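Local coordinates for putative cell invasion protein with MAC/Perforin domain (Bacteroides thetaiotaomicron VPI-5482, PDB 3KK7) that probably acts as a pore-forming protein of the membrane-attack complex/perforin family, with a proposed role in cell invasion, at residues Ser281-Ile295 and Ser307-Leu320. Sequence-based numbering, arbitrary orientation.
Sequences SETITNKFSALSYSI and STPPYDITNYSIDL
The Y293 ring presents its edge, in plane, to the carbonyl oxygen of Y316, and its OH donates to that oxygen at 2.5 Å from above the carbonyl plane. The I313 side chain crosses that of Y293 at about a right angle, its CD1 meeting ring atom CD1, and I318 CD1 lies 3.9 Å from Y293 CE2. Across the Y311 ring, P309 O sits over one face toward the rim, while Y316 CD2 lies over the centre of the opposite face. With chi1 at 74°, Y293 CG stands between its own backbone N and carbonyl carbon, a position that carries the ring to the I313 side chain and the Y316 carbonyl. A phenylalanine here would probably leave the Y316 carbonyl without its hydroxyl donor and the 316-318 segment less firmly tied to strand 288-298. In the backbone, Y293 and Y311 form an antiparallel hydrogen-bonded pair, and I313 N reaches L291 O at 3.0 Å, almost straight at 174°. S294 OG donates to T308 O at 2.6 Å; I295 N binds T308 OG1, and T308 N returns to I295 O. I313 CG2 packs on I284 CD1 at 3.5 Å, bringing helix 278-285 against the loop that follows strand 311-312, while I295 CD1 meets L320 CD2 tip to tip. D312 OD1 accepts from T314 N, an Asx turn, and also from T314 OG1. Short strand 311-312 thus pairs with strand 288-298, adding to the bent antiparallel sheet, characteristic of the MACPF fold, in which 288-298 also pairs with 220-230.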
ATOM      1  N   SER A 281     -25.824  12.201  33.346  1.00 37.88           N
ATOM      2  CA  SER A 281     -24.467  12.532  33.771  1.00 37.89           C
ATOM      3  C   SER A 281     -24.004  11.646  34.915  1.00 37.56           C
ATOM      4  O   SER A 281     -22.851  11.234  34.954  1.00 37.02           O
ATOM      5  CB  SER A 281     -24.326  14.020  34.083  1.00 38.05           C
ATOM      6  OG  SER A 281     -24.246  14.741  32.849  1.00 38.90           O
ATOM      7  N   GLU A 282     -24.926  11.317  35.813  1.00 37.62           N
ATOM      8  CA  GLU A 282     -24.678  10.334  36.872  1.00 37.35           C
ATOM      9  C   GLU A 282     -24.237   8.974  36.303  1.00 36.10           C
ATOM     10  O   GLU A 282     -23.329   8.345  36.840  1.00 36.54           O
ATOM     11  CB  GLU A 282     -25.939  10.171  37.705  1.00 38.07           C
ATOM     12  CG  GLU A 282     -25.732   9.585  39.087  1.00 41.37           C
ATOM     13  CD  GLU A 282     -26.652  10.245  40.136  1.00 45.74           C
ATOM     14  OE1 GLU A 282     -26.657  11.509  40.216  1.00 47.60           O
ATOM     15  OE2 GLU A 282     -27.359   9.506  40.872  1.00 47.38           O
ATOM     16  N   THR A 283     -24.849   8.528  35.207  1.00 34.41           N
ATOM     17  CA  THR A 283     -24.421   7.295  34.538  1.00 33.36           C
ATOM     18  C   THR A 283     -22.919   7.301  34.231  1.00 32.63           C
ATOM     19  O   THR A 283     -22.281   6.251  34.213  1.00 32.05           O
ATOM     20  CB  THR A 283     -25.156   7.086  33.181  1.00 33.26           C
ATOM     21  OG1 THR A 283     -26.561   7.036  33.397  1.00 33.38           O
ATOM     22  CG2 THR A 283     -24.729   5.783  32.499  1.00 32.72           C
ATOM     23  N   ILE A 284     -22.376   8.481  33.955  1.00 31.77           N
ATOM     24  CA  ILE A 284     -20.988   8.621  33.541  1.00 31.33           C
ATOM     25  C   ILE A 284     -20.078   8.776  34.736  1.00 30.66           C
ATOM     26  O   ILE A 284     -19.108   8.052  34.897  1.00 31.04           O
ATOM     27  CB  ILE A 284     -20.831   9.819  32.580  1.00 31.56           C
ATOM     28  CG1 ILE A 284     -21.401   9.438  31.211  1.00 32.03           C
ATOM     29  CG2 ILE A 284     -19.385  10.219  32.433  1.00 30.37           C
ATOM     30  CD1 ILE A 284     -21.737  10.601  30.390  1.00 33.13           C
ATOM     31  N   THR A 285     -20.407   9.712  35.593  1.00 30.15           N
ATOM     32  CA  THR A 285     -19.577   9.990  36.752  1.00 29.79           C
ATOM     33  C   THR A 285     -19.474   8.807  37.737  1.00 29.44           C
ATOM     34  O   THR A 285     -18.450   8.651  38.400  1.00 28.43           O
ATOM     35  CB  THR A 285     -20.082  11.236  37.466  1.00 29.54           C
ATOM     36  OG1 THR A 285     -21.462  11.043  37.802  1.00 29.89           O
ATOM     37  CG2 THR A 285     -19.917  12.448  36.552  1.00 28.14           C
ATOM     38  N   ASN A 286     -20.523   7.990  37.818  1.00 29.37           N
ATOM     39  CA  ASN A 286     -20.498   6.769  38.624  1.00 29.85           C
ATOM     40  C   ASN A 286     -19.436   5.751  38.178  1.00 29.13           C
ATOM     41  O   ASN A 286     -19.011   4.918  38.970  1.00 29.19           O
ATOM     42  CB  ASN A 286     -21.865   6.077  38.623  1.00 30.77           C
ATOM     43  CG  ASN A 286     -22.931   6.808  39.479  1.00 33.53           C
ATOM     44  OD1 ASN A 286     -22.650   7.758  40.234  1.00 35.96           O
ATOM     45  ND2 ASN A 286     -24.174   6.346  39.347  1.00 36.21           N
ATOM     46  N   LYS A 287     -19.011   5.817  36.923  1.00 28.42           N
ATOM     47  CA  LYS A 287     -17.963   4.927  36.422  1.00 27.74           C
ATOM     48  C   LYS A 287     -16.651   5.625  36.075  1.00 26.64           C
ATOM     49  O   LYS A 287     -15.592   5.001  36.118  1.00 25.88           O
ATOM     50  CB  LYS A 287     -18.482   4.180  35.188  1.00 28.04           C
ATOM     51  CG  LYS A 287     -19.668   3.248  35.458  1.00 29.03           C
ATOM     52  CD  LYS A 287     -19.394   2.246  36.595  1.00 30.12           C
ATOM     53  CE  LYS A 287     -20.585   1.367  36.858  1.00 29.99           C
ATOM     54  NZ  LYS A 287     -20.142   0.160  37.575  1.00 31.17           N
ATOM     55  N   PHE A 288     -16.706   6.908  35.733  1.00 25.60           N
ATOM     56  CA  PHE A 288     -15.514   7.614  35.261  1.00 24.95           C
ATOM     57  C   PHE A 288     -15.191   8.838  36.085  1.00 24.24           C
ATOM     58  O   PHE A 288     -16.072   9.635  36.378  1.00 23.57           O
ATOM     59  CB  PHE A 288     -15.716   8.081  33.822  1.00 24.89           C
ATOM     60  CG  PHE A 288     -15.762   6.973  32.822  1.00 25.46           C
ATOM     61  CD1 PHE A 288     -14.586   6.476  32.278  1.00 25.94           C
ATOM     62  CD2 PHE A 288     -16.976   6.434  32.414  1.00 26.30           C
ATOM     63  CE1 PHE A 288     -14.608   5.440  31.329  1.00 27.18           C
ATOM     64  CE2 PHE A 288     -17.013   5.398  31.459  1.00 28.16           C
ATOM     65  CZ  PHE A 288     -15.818   4.911  30.910  1.00 27.92           C
ATOM     66  N   SER A 289     -13.911   8.999  36.408  1.00 23.97           N
ATOM     67  CA  SER A 289     -13.407  10.236  37.034  1.00 23.06           C
ATOM     68  C   SER A 289     -13.245  11.322  35.988  1.00 22.83           C
ATOM     69  O   SER A 289     -13.167  12.482  36.321  1.00 22.60           O
ATOM     70  CB  SER A 289     -12.062  10.000  37.751  1.00 23.21           C
ATOM     71  OG  SER A 289     -12.164   8.967  38.711  1.00 19.97           O
ATOM     72  N   ALA A 290     -13.157  10.952  34.714  1.00 22.90           N
ATOM     73  CA  ALA A 290     -13.228  11.949  33.634  1.00 22.80           C
ATOM     74  C   ALA A 290     -13.562  11.209  32.369  1.00 23.17           C
ATOM     75  O   ALA A 290     -13.044  10.099  32.162  1.00 24.87           O
ATOM     76  CB  ALA A 290     -11.897  12.697  33.467  1.00 21.74           C
ATOM     77  N   LEU A 291     -14.425  11.792  31.537  1.00 23.02           N
ATOM     78  CA  LEU A 291     -14.686  11.289  30.180  1.00 22.46           C
ATOM     79  C   LEU A 291     -14.824  12.473  29.257  1.00 22.36           C
ATOM     80  O   LEU A 291     -15.734  13.257  29.408  1.00 21.87           O
ATOM     81  CB  LEU A 291     -15.962  10.457  30.109  1.00 22.27           C
ATOM     82  CG  LEU A 291     -16.255   9.842  28.729  1.00 21.19           C
ATOM     83  CD1 LEU A 291     -15.149   8.891  28.274  1.00 19.22           C
ATOM     84  CD2 LEU A 291     -17.570   9.128  28.804  1.00 19.86           C
ATOM     85  N   SER A 292     -13.919  12.570  28.294  1.00 22.83           N
ATOM     86  CA  SER A 292     -13.871  13.692  27.377  1.00 23.57           C
ATOM     87  C   SER A 292     -14.127  13.208  25.978  1.00 23.77           C
ATOM     88  O   SER A 292     -14.000  12.013  25.722  1.00 23.85           O
ATOM     89  CB  SER A 292     -12.519  14.361  27.445  1.00 23.62           C
ATOM     90  OG  SER A 292     -12.444  15.095  28.648  1.00 24.90           O
ATOM     91  N   TYR A 293     -14.510  14.125  25.083  1.00 23.80           N
ATOM     92  CA  TYR A 293     -14.801  13.759  23.677  1.00 23.46           C
ATOM     93  C   TYR A 293     -14.442  14.824  22.678  1.00 23.52           C
ATOM     94  O   TYR A 293     -14.299  15.978  23.026  1.00 23.69           O
ATOM     95  CB  TYR A 293     -16.276  13.448  23.494  1.00 23.29           C
ATOM     96  CG  TYR A 293     -17.221  14.664  23.490  1.00 23.26           C
ATOM     97  CD1 TYR A 293     -17.638  15.253  24.680  1.00 22.81           C
ATOM     98  CD2 TYR A 293     -17.759  15.165  22.296  1.00 23.01           C
ATOM     99  CE1 TYR A 293     -18.526  16.322  24.690  1.00 23.88           C
ATOM    100  CE2 TYR A 293     -18.654  16.272  22.301  1.00 22.91           C
ATOM    101  CZ  TYR A 293     -19.031  16.828  23.499  1.00 22.33           C
ATOM    102  OH  TYR A 293     -19.884  17.894  23.547  1.00 22.44           O
ATOM    103  N   SER A 294     -14.315  14.418  21.428  1.00 23.45           N
ATOM    104  CA  SER A 294     -14.124  15.338  20.347  1.00 23.95           C
ATOM    105  C   SER A 294     -14.927  14.816  19.175  1.00 24.39           C
ATOM    106  O   SER A 294     -14.926  13.626  18.915  1.00 24.77           O
ATOM    107  CB  SER A 294     -12.638  15.441  19.995  1.00 24.41           C
ATOM    108  OG  SER A 294     -12.415  16.160  18.789  1.00 25.22           O
ATOM    109  N   ILE A 295     -15.639  15.694  18.483  1.00 24.86           N
ATOM    110  CA  ILE A 295     -16.375  15.267  17.313  1.00 24.94           C
ATOM    111  C   ILE A 295     -15.873  15.939  16.044  1.00 24.74           C
ATOM    112  O   ILE A 295     -15.128  16.927  16.091  1.00 24.86           O
ATOM    113  CB  ILE A 295     -17.861  15.495  17.458  1.00 24.86           C
ATOM    114  CG1 ILE A 295     -18.179  16.973  17.605  1.00 24.21           C
ATOM    115  CG2 ILE A 295     -18.391  14.724  18.620  1.00 25.82           C
ATOM    116  CD1 ILE A 295     -19.531  17.281  17.007  1.00 24.45           C
ATOM    117  N   SER A 307     -11.875  18.491  13.442  1.00 28.09           N
ATOM    118  CA  SER A 307     -12.096  17.893  14.757  1.00 28.04           C
ATOM    119  C   SER A 307     -12.135  18.967  15.823  1.00 27.31           C
ATOM    120  O   SER A 307     -11.297  19.860  15.799  1.00 28.42           O
ATOM    121  CB  SER A 307     -11.019  16.843  15.068  1.00 27.46           C
ATOM    122  OG  SER A 307     -11.419  15.582  14.542  1.00 28.47           O
ATOM    123  N   THR A 308     -13.102  18.897  16.743  1.00 26.85           N
ATOM    124  CA  THR A 308     -13.216  19.885  17.829  1.00 25.82           C
ATOM    125  C   THR A 308     -12.173  19.676  18.938  1.00 26.35           C
ATOM    126  O   THR A 308     -11.672  18.574  19.149  1.00 26.24           O
ATOM    127  CB  THR A 308     -14.567  19.820  18.547  1.00 26.20           C
ATOM    128  OG1 THR A 308     -14.659  18.596  19.310  1.00 24.67           O
ATOM    129  CG2 THR A 308     -15.734  19.956  17.574  1.00 24.29           C
ATOM    130  N   PRO A 309     -11.862  20.736  19.686  1.00 26.38           N
ATOM    131  CA  PRO A 309     -11.079  20.507  20.865  1.00 26.12           C
ATOM    132  C   PRO A 309     -11.813  19.542  21.776  1.00 26.21           C
ATOM    133  O   PRO A 309     -13.009  19.316  21.594  1.00 26.26           O
ATOM    134  CB  PRO A 309     -11.009  21.892  21.527  1.00 26.17           C
ATOM    135  CG  PRO A 309     -11.338  22.875  20.473  1.00 26.44           C
ATOM    136  CD  PRO A 309     -12.246  22.154  19.528  1.00 27.18           C
ATOM    137  N   PRO A 310     -11.117  19.004  22.777  1.00 26.24           N
ATOM    138  CA  PRO A 310     -11.731  18.045  23.666  1.00 26.69           C
ATOM    139  C   PRO A 310     -12.586  18.719  24.737  1.00 27.14           C
ATOM    140  O   PRO A 310     -12.207  19.757  25.270  1.00 26.60           O
ATOM    141  CB  PRO A 310     -10.531  17.308  24.271  1.00 26.31           C
ATOM    142  CG  PRO A 310      -9.470  18.298  24.271  1.00 26.13           C
ATOM    143  CD  PRO A 310      -9.702  19.218  23.108  1.00 26.34           C
ATOM    144  N   TYR A 311     -13.728  18.093  25.030  1.00 27.76           N
ATOM    145  CA  TYR A 311     -14.707  18.614  25.955  1.00 28.58           C
ATOM    146  C   TYR A 311     -15.085  17.534  26.943  1.00 28.30           C
ATOM    147  O   TYR A 311     -15.134  16.352  26.586  1.00 27.75           O
ATOM    148  CB  TYR A 311     -15.974  19.083  25.191  1.00 29.31           C
ATOM    149  CG  TYR A 311     -15.715  20.193  24.195  1.00 31.37           C
ATOM    150  CD1 TYR A 311     -15.183  21.410  24.612  1.00 33.66           C
ATOM    151  CD2 TYR A 311     -15.992  20.029  22.832  1.00 32.98           C
ATOM    152  CE1 TYR A 311     -14.931  22.437  23.706  1.00 34.47           C
ATOM    153  CE2 TYR A 311     -15.749  21.056  21.914  1.00 33.98           C
ATOM    154  CZ  TYR A 311     -15.218  22.256  22.366  1.00 35.95           C
ATOM    155  OH  TYR A 311     -14.955  23.293  21.493  1.00 40.02           O
ATOM    156  N   ASP A 312     -15.346  17.949  28.183  1.00 28.37           N
ATOM    157  CA  ASP A 312     -15.889  17.047  29.186  1.00 28.82           C
ATOM    158  C   ASP A 312     -17.364  16.762  28.832  1.00 29.05           C
ATOM    159  O   ASP A 312     -18.189  17.696  28.700  1.00 29.17           O
ATOM    160  CB  ASP A 312     -15.761  17.638  30.593  1.00 28.75           C
ATOM    161  CG  ASP A 312     -16.377  16.749  31.662  1.00 29.22           C
ATOM    162  OD1 ASP A 312     -17.596  16.480  31.570  1.00 29.86           O
ATOM    163  OD2 ASP A 312     -15.650  16.333  32.603  1.00 30.27           O
ATOM    164  N   ILE A 313     -17.680  15.469  28.711  1.00 28.27           N
ATOM    165  CA  ILE A 313     -18.987  14.994  28.248  1.00 27.46           C
ATOM    166  C   ILE A 313     -20.166  15.525  29.070  1.00 27.60           C
ATOM    167  O   ILE A 313     -21.253  15.764  28.523  1.00 27.61           O
ATOM    168  CB  ILE A 313     -19.017  13.437  28.195  1.00 27.28           C
ATOM    169  CG1 ILE A 313     -20.145  12.927  27.289  1.00 26.87           C
ATOM    170  CG2 ILE A 313     -19.105  12.846  29.596  1.00 25.69           C
ATOM    171  CD1 ILE A 313     -19.957  13.225  25.830  1.00 26.64           C
ATOM    172  N   THR A 314     -19.948  15.732  30.364  1.00 27.16           N
ATOM    173  CA  THR A 314     -20.995  16.224  31.244  1.00 27.21           C
ATOM    174  C   THR A 314     -21.080  17.760  31.291  1.00 27.20           C
ATOM    175  O   THR A 314     -22.022  18.301  31.847  1.00 27.16           O
ATOM    176  CB  THR A 314     -20.744  15.765  32.669  1.00 27.20           C
ATOM    177  OG1 THR A 314     -19.605  16.460  33.193  1.00 27.44           O
ATOM    178  CG2 THR A 314     -20.482  14.275  32.721  1.00 28.12           C
ATOM    179  N   ASN A 315     -20.090  18.457  30.741  1.00 26.98           N
ATOM    180  CA  ASN A 315     -20.040  19.909  30.818  1.00 26.64           C
ATOM    181  C   ASN A 315     -20.478  20.574  29.530  1.00 27.18           C
ATOM    182  O   ASN A 315     -21.093  21.637  29.564  1.00 26.60           O
ATOM    183  CB  ASN A 315     -18.625  20.373  31.163  1.00 26.33           C
ATOM    184  CG  ASN A 315     -18.559  21.868  31.516  1.00 25.83           C
ATOM    185  OD1 ASN A 315     -19.297  22.367  32.400  1.00 21.42           O
ATOM    186  ND2 ASN A 315     -17.635  22.578  30.855  1.00 22.73           N
ATOM    187  N   TYR A 316     -20.162  19.975  28.384  1.00 27.88           N
ATOM    188  CA  TYR A 316     -20.461  20.646  27.140  1.00 28.71           C
ATOM    189  C   TYR A 316     -21.152  19.749  26.139  1.00 29.34           C
ATOM    190  O   TYR A 316     -20.667  18.667  25.800  1.00 29.86           O
ATOM    191  CB  TYR A 316     -19.192  21.257  26.564  1.00 28.89           C
ATOM    192  CG  TYR A 316     -19.451  22.141  25.372  1.00 30.63           C
ATOM    193  CD1 TYR A 316     -20.153  23.360  25.517  1.00 32.93           C
ATOM    194  CD2 TYR A 316     -19.010  21.776  24.100  1.00 30.21           C
ATOM    195  CE1 TYR A 316     -20.398  24.190  24.420  1.00 33.21           C
ATOM    196  CE2 TYR A 316     -19.266  22.581  22.997  1.00 32.35           C
ATOM    197  CZ  TYR A 316     -19.958  23.790  23.164  1.00 33.88           C
ATOM    198  OH  TYR A 316     -20.209  24.586  22.073  1.00 35.47           O
ATOM    199  N   SER A 317     -22.300  20.226  25.668  1.00 29.90           N
ATOM    200  CA  SER A 317     -23.124  19.527  24.698  1.00 30.06           C
ATOM    201  C   SER A 317     -23.192  20.321  23.427  1.00 29.68           C
ATOM    202  O   SER A 317     -23.252  21.548  23.466  1.00 28.99           O
ATOM    203  CB  SER A 317     -24.542  19.357  25.235  1.00 30.08           C
ATOM    204  OG  SER A 317     -24.509  18.491  26.352  1.00 32.98           O
ATOM    205  N   ILE A 318     -23.213  19.600  22.311  1.00 29.61           N
ATOM    206  CA  ILE A 318     -23.290  20.179  20.998  1.00 29.88           C
ATOM    207  C   ILE A 318     -24.544  19.693  20.302  1.00 30.19           C
ATOM    208  O   ILE A 318     -24.782  18.489  20.248  1.00 30.86           O
ATOM    209  CB  ILE A 318     -22.128  19.732  20.146  1.00 29.87           C
ATOM    210  CG1 ILE A 318     -20.801  19.948  20.888  1.00 30.75           C
ATOM    211  CG2 ILE A 318     -22.170  20.468  18.805  1.00 30.00           C
ATOM    212  CD1 ILE A 318     -19.565  19.411  20.115  1.00 30.85           C
ATOM    213  N   ASP A 319     -25.319  20.631  19.755  1.00 30.38           N
ATOM    214  CA  ASP A 319     -26.521  20.349  18.975  1.00 30.36           C
ATOM    215  C   ASP A 319     -26.107  20.153  17.519  1.00 29.77           C
ATOM    216  O   ASP A 319     -25.624  21.098  16.895  1.00 29.88           O
ATOM    217  CB  ASP A 319     -27.501  21.537  19.094  1.00 30.86           C
ATOM    218  CG  ASP A 319     -28.826  21.322  18.349  1.00 32.33           C
ATOM    219  OD1 ASP A 319     -29.309  20.168  18.231  1.00 33.95           O
ATOM    220  OD2 ASP A 319     -29.401  22.340  17.902  1.00 34.27           O
ATOM    221  N   LEU A 320     -26.275  18.942  16.983  1.00 28.52           N
ATOM    222  CA  LEU A 320     -25.999  18.715  15.574  1.00 28.27           C
ATOM    223  C   LEU A 320     -27.281  18.776  14.718  1.00 28.19           C
ATOM    224  O   LEU A 320     -27.267  18.380  13.542  1.00 28.53           O
ATOM    225  CB  LEU A 320     -25.257  17.391  15.366  1.00 28.08           C
ATOM    226  CG  LEU A 320     -23.858  17.345  16.001  1.00 28.15           C
ATOM    227  CD1 LEU A 320     -23.311  15.915  16.030  1.00 25.95           C
ATOM    228  CD2 LEU A 320     -22.921  18.300  15.297  1.00 27.13           C
TER
HETATM  229  O   HOH W   1     -12.481  14.025  16.252  1.00 35.01           O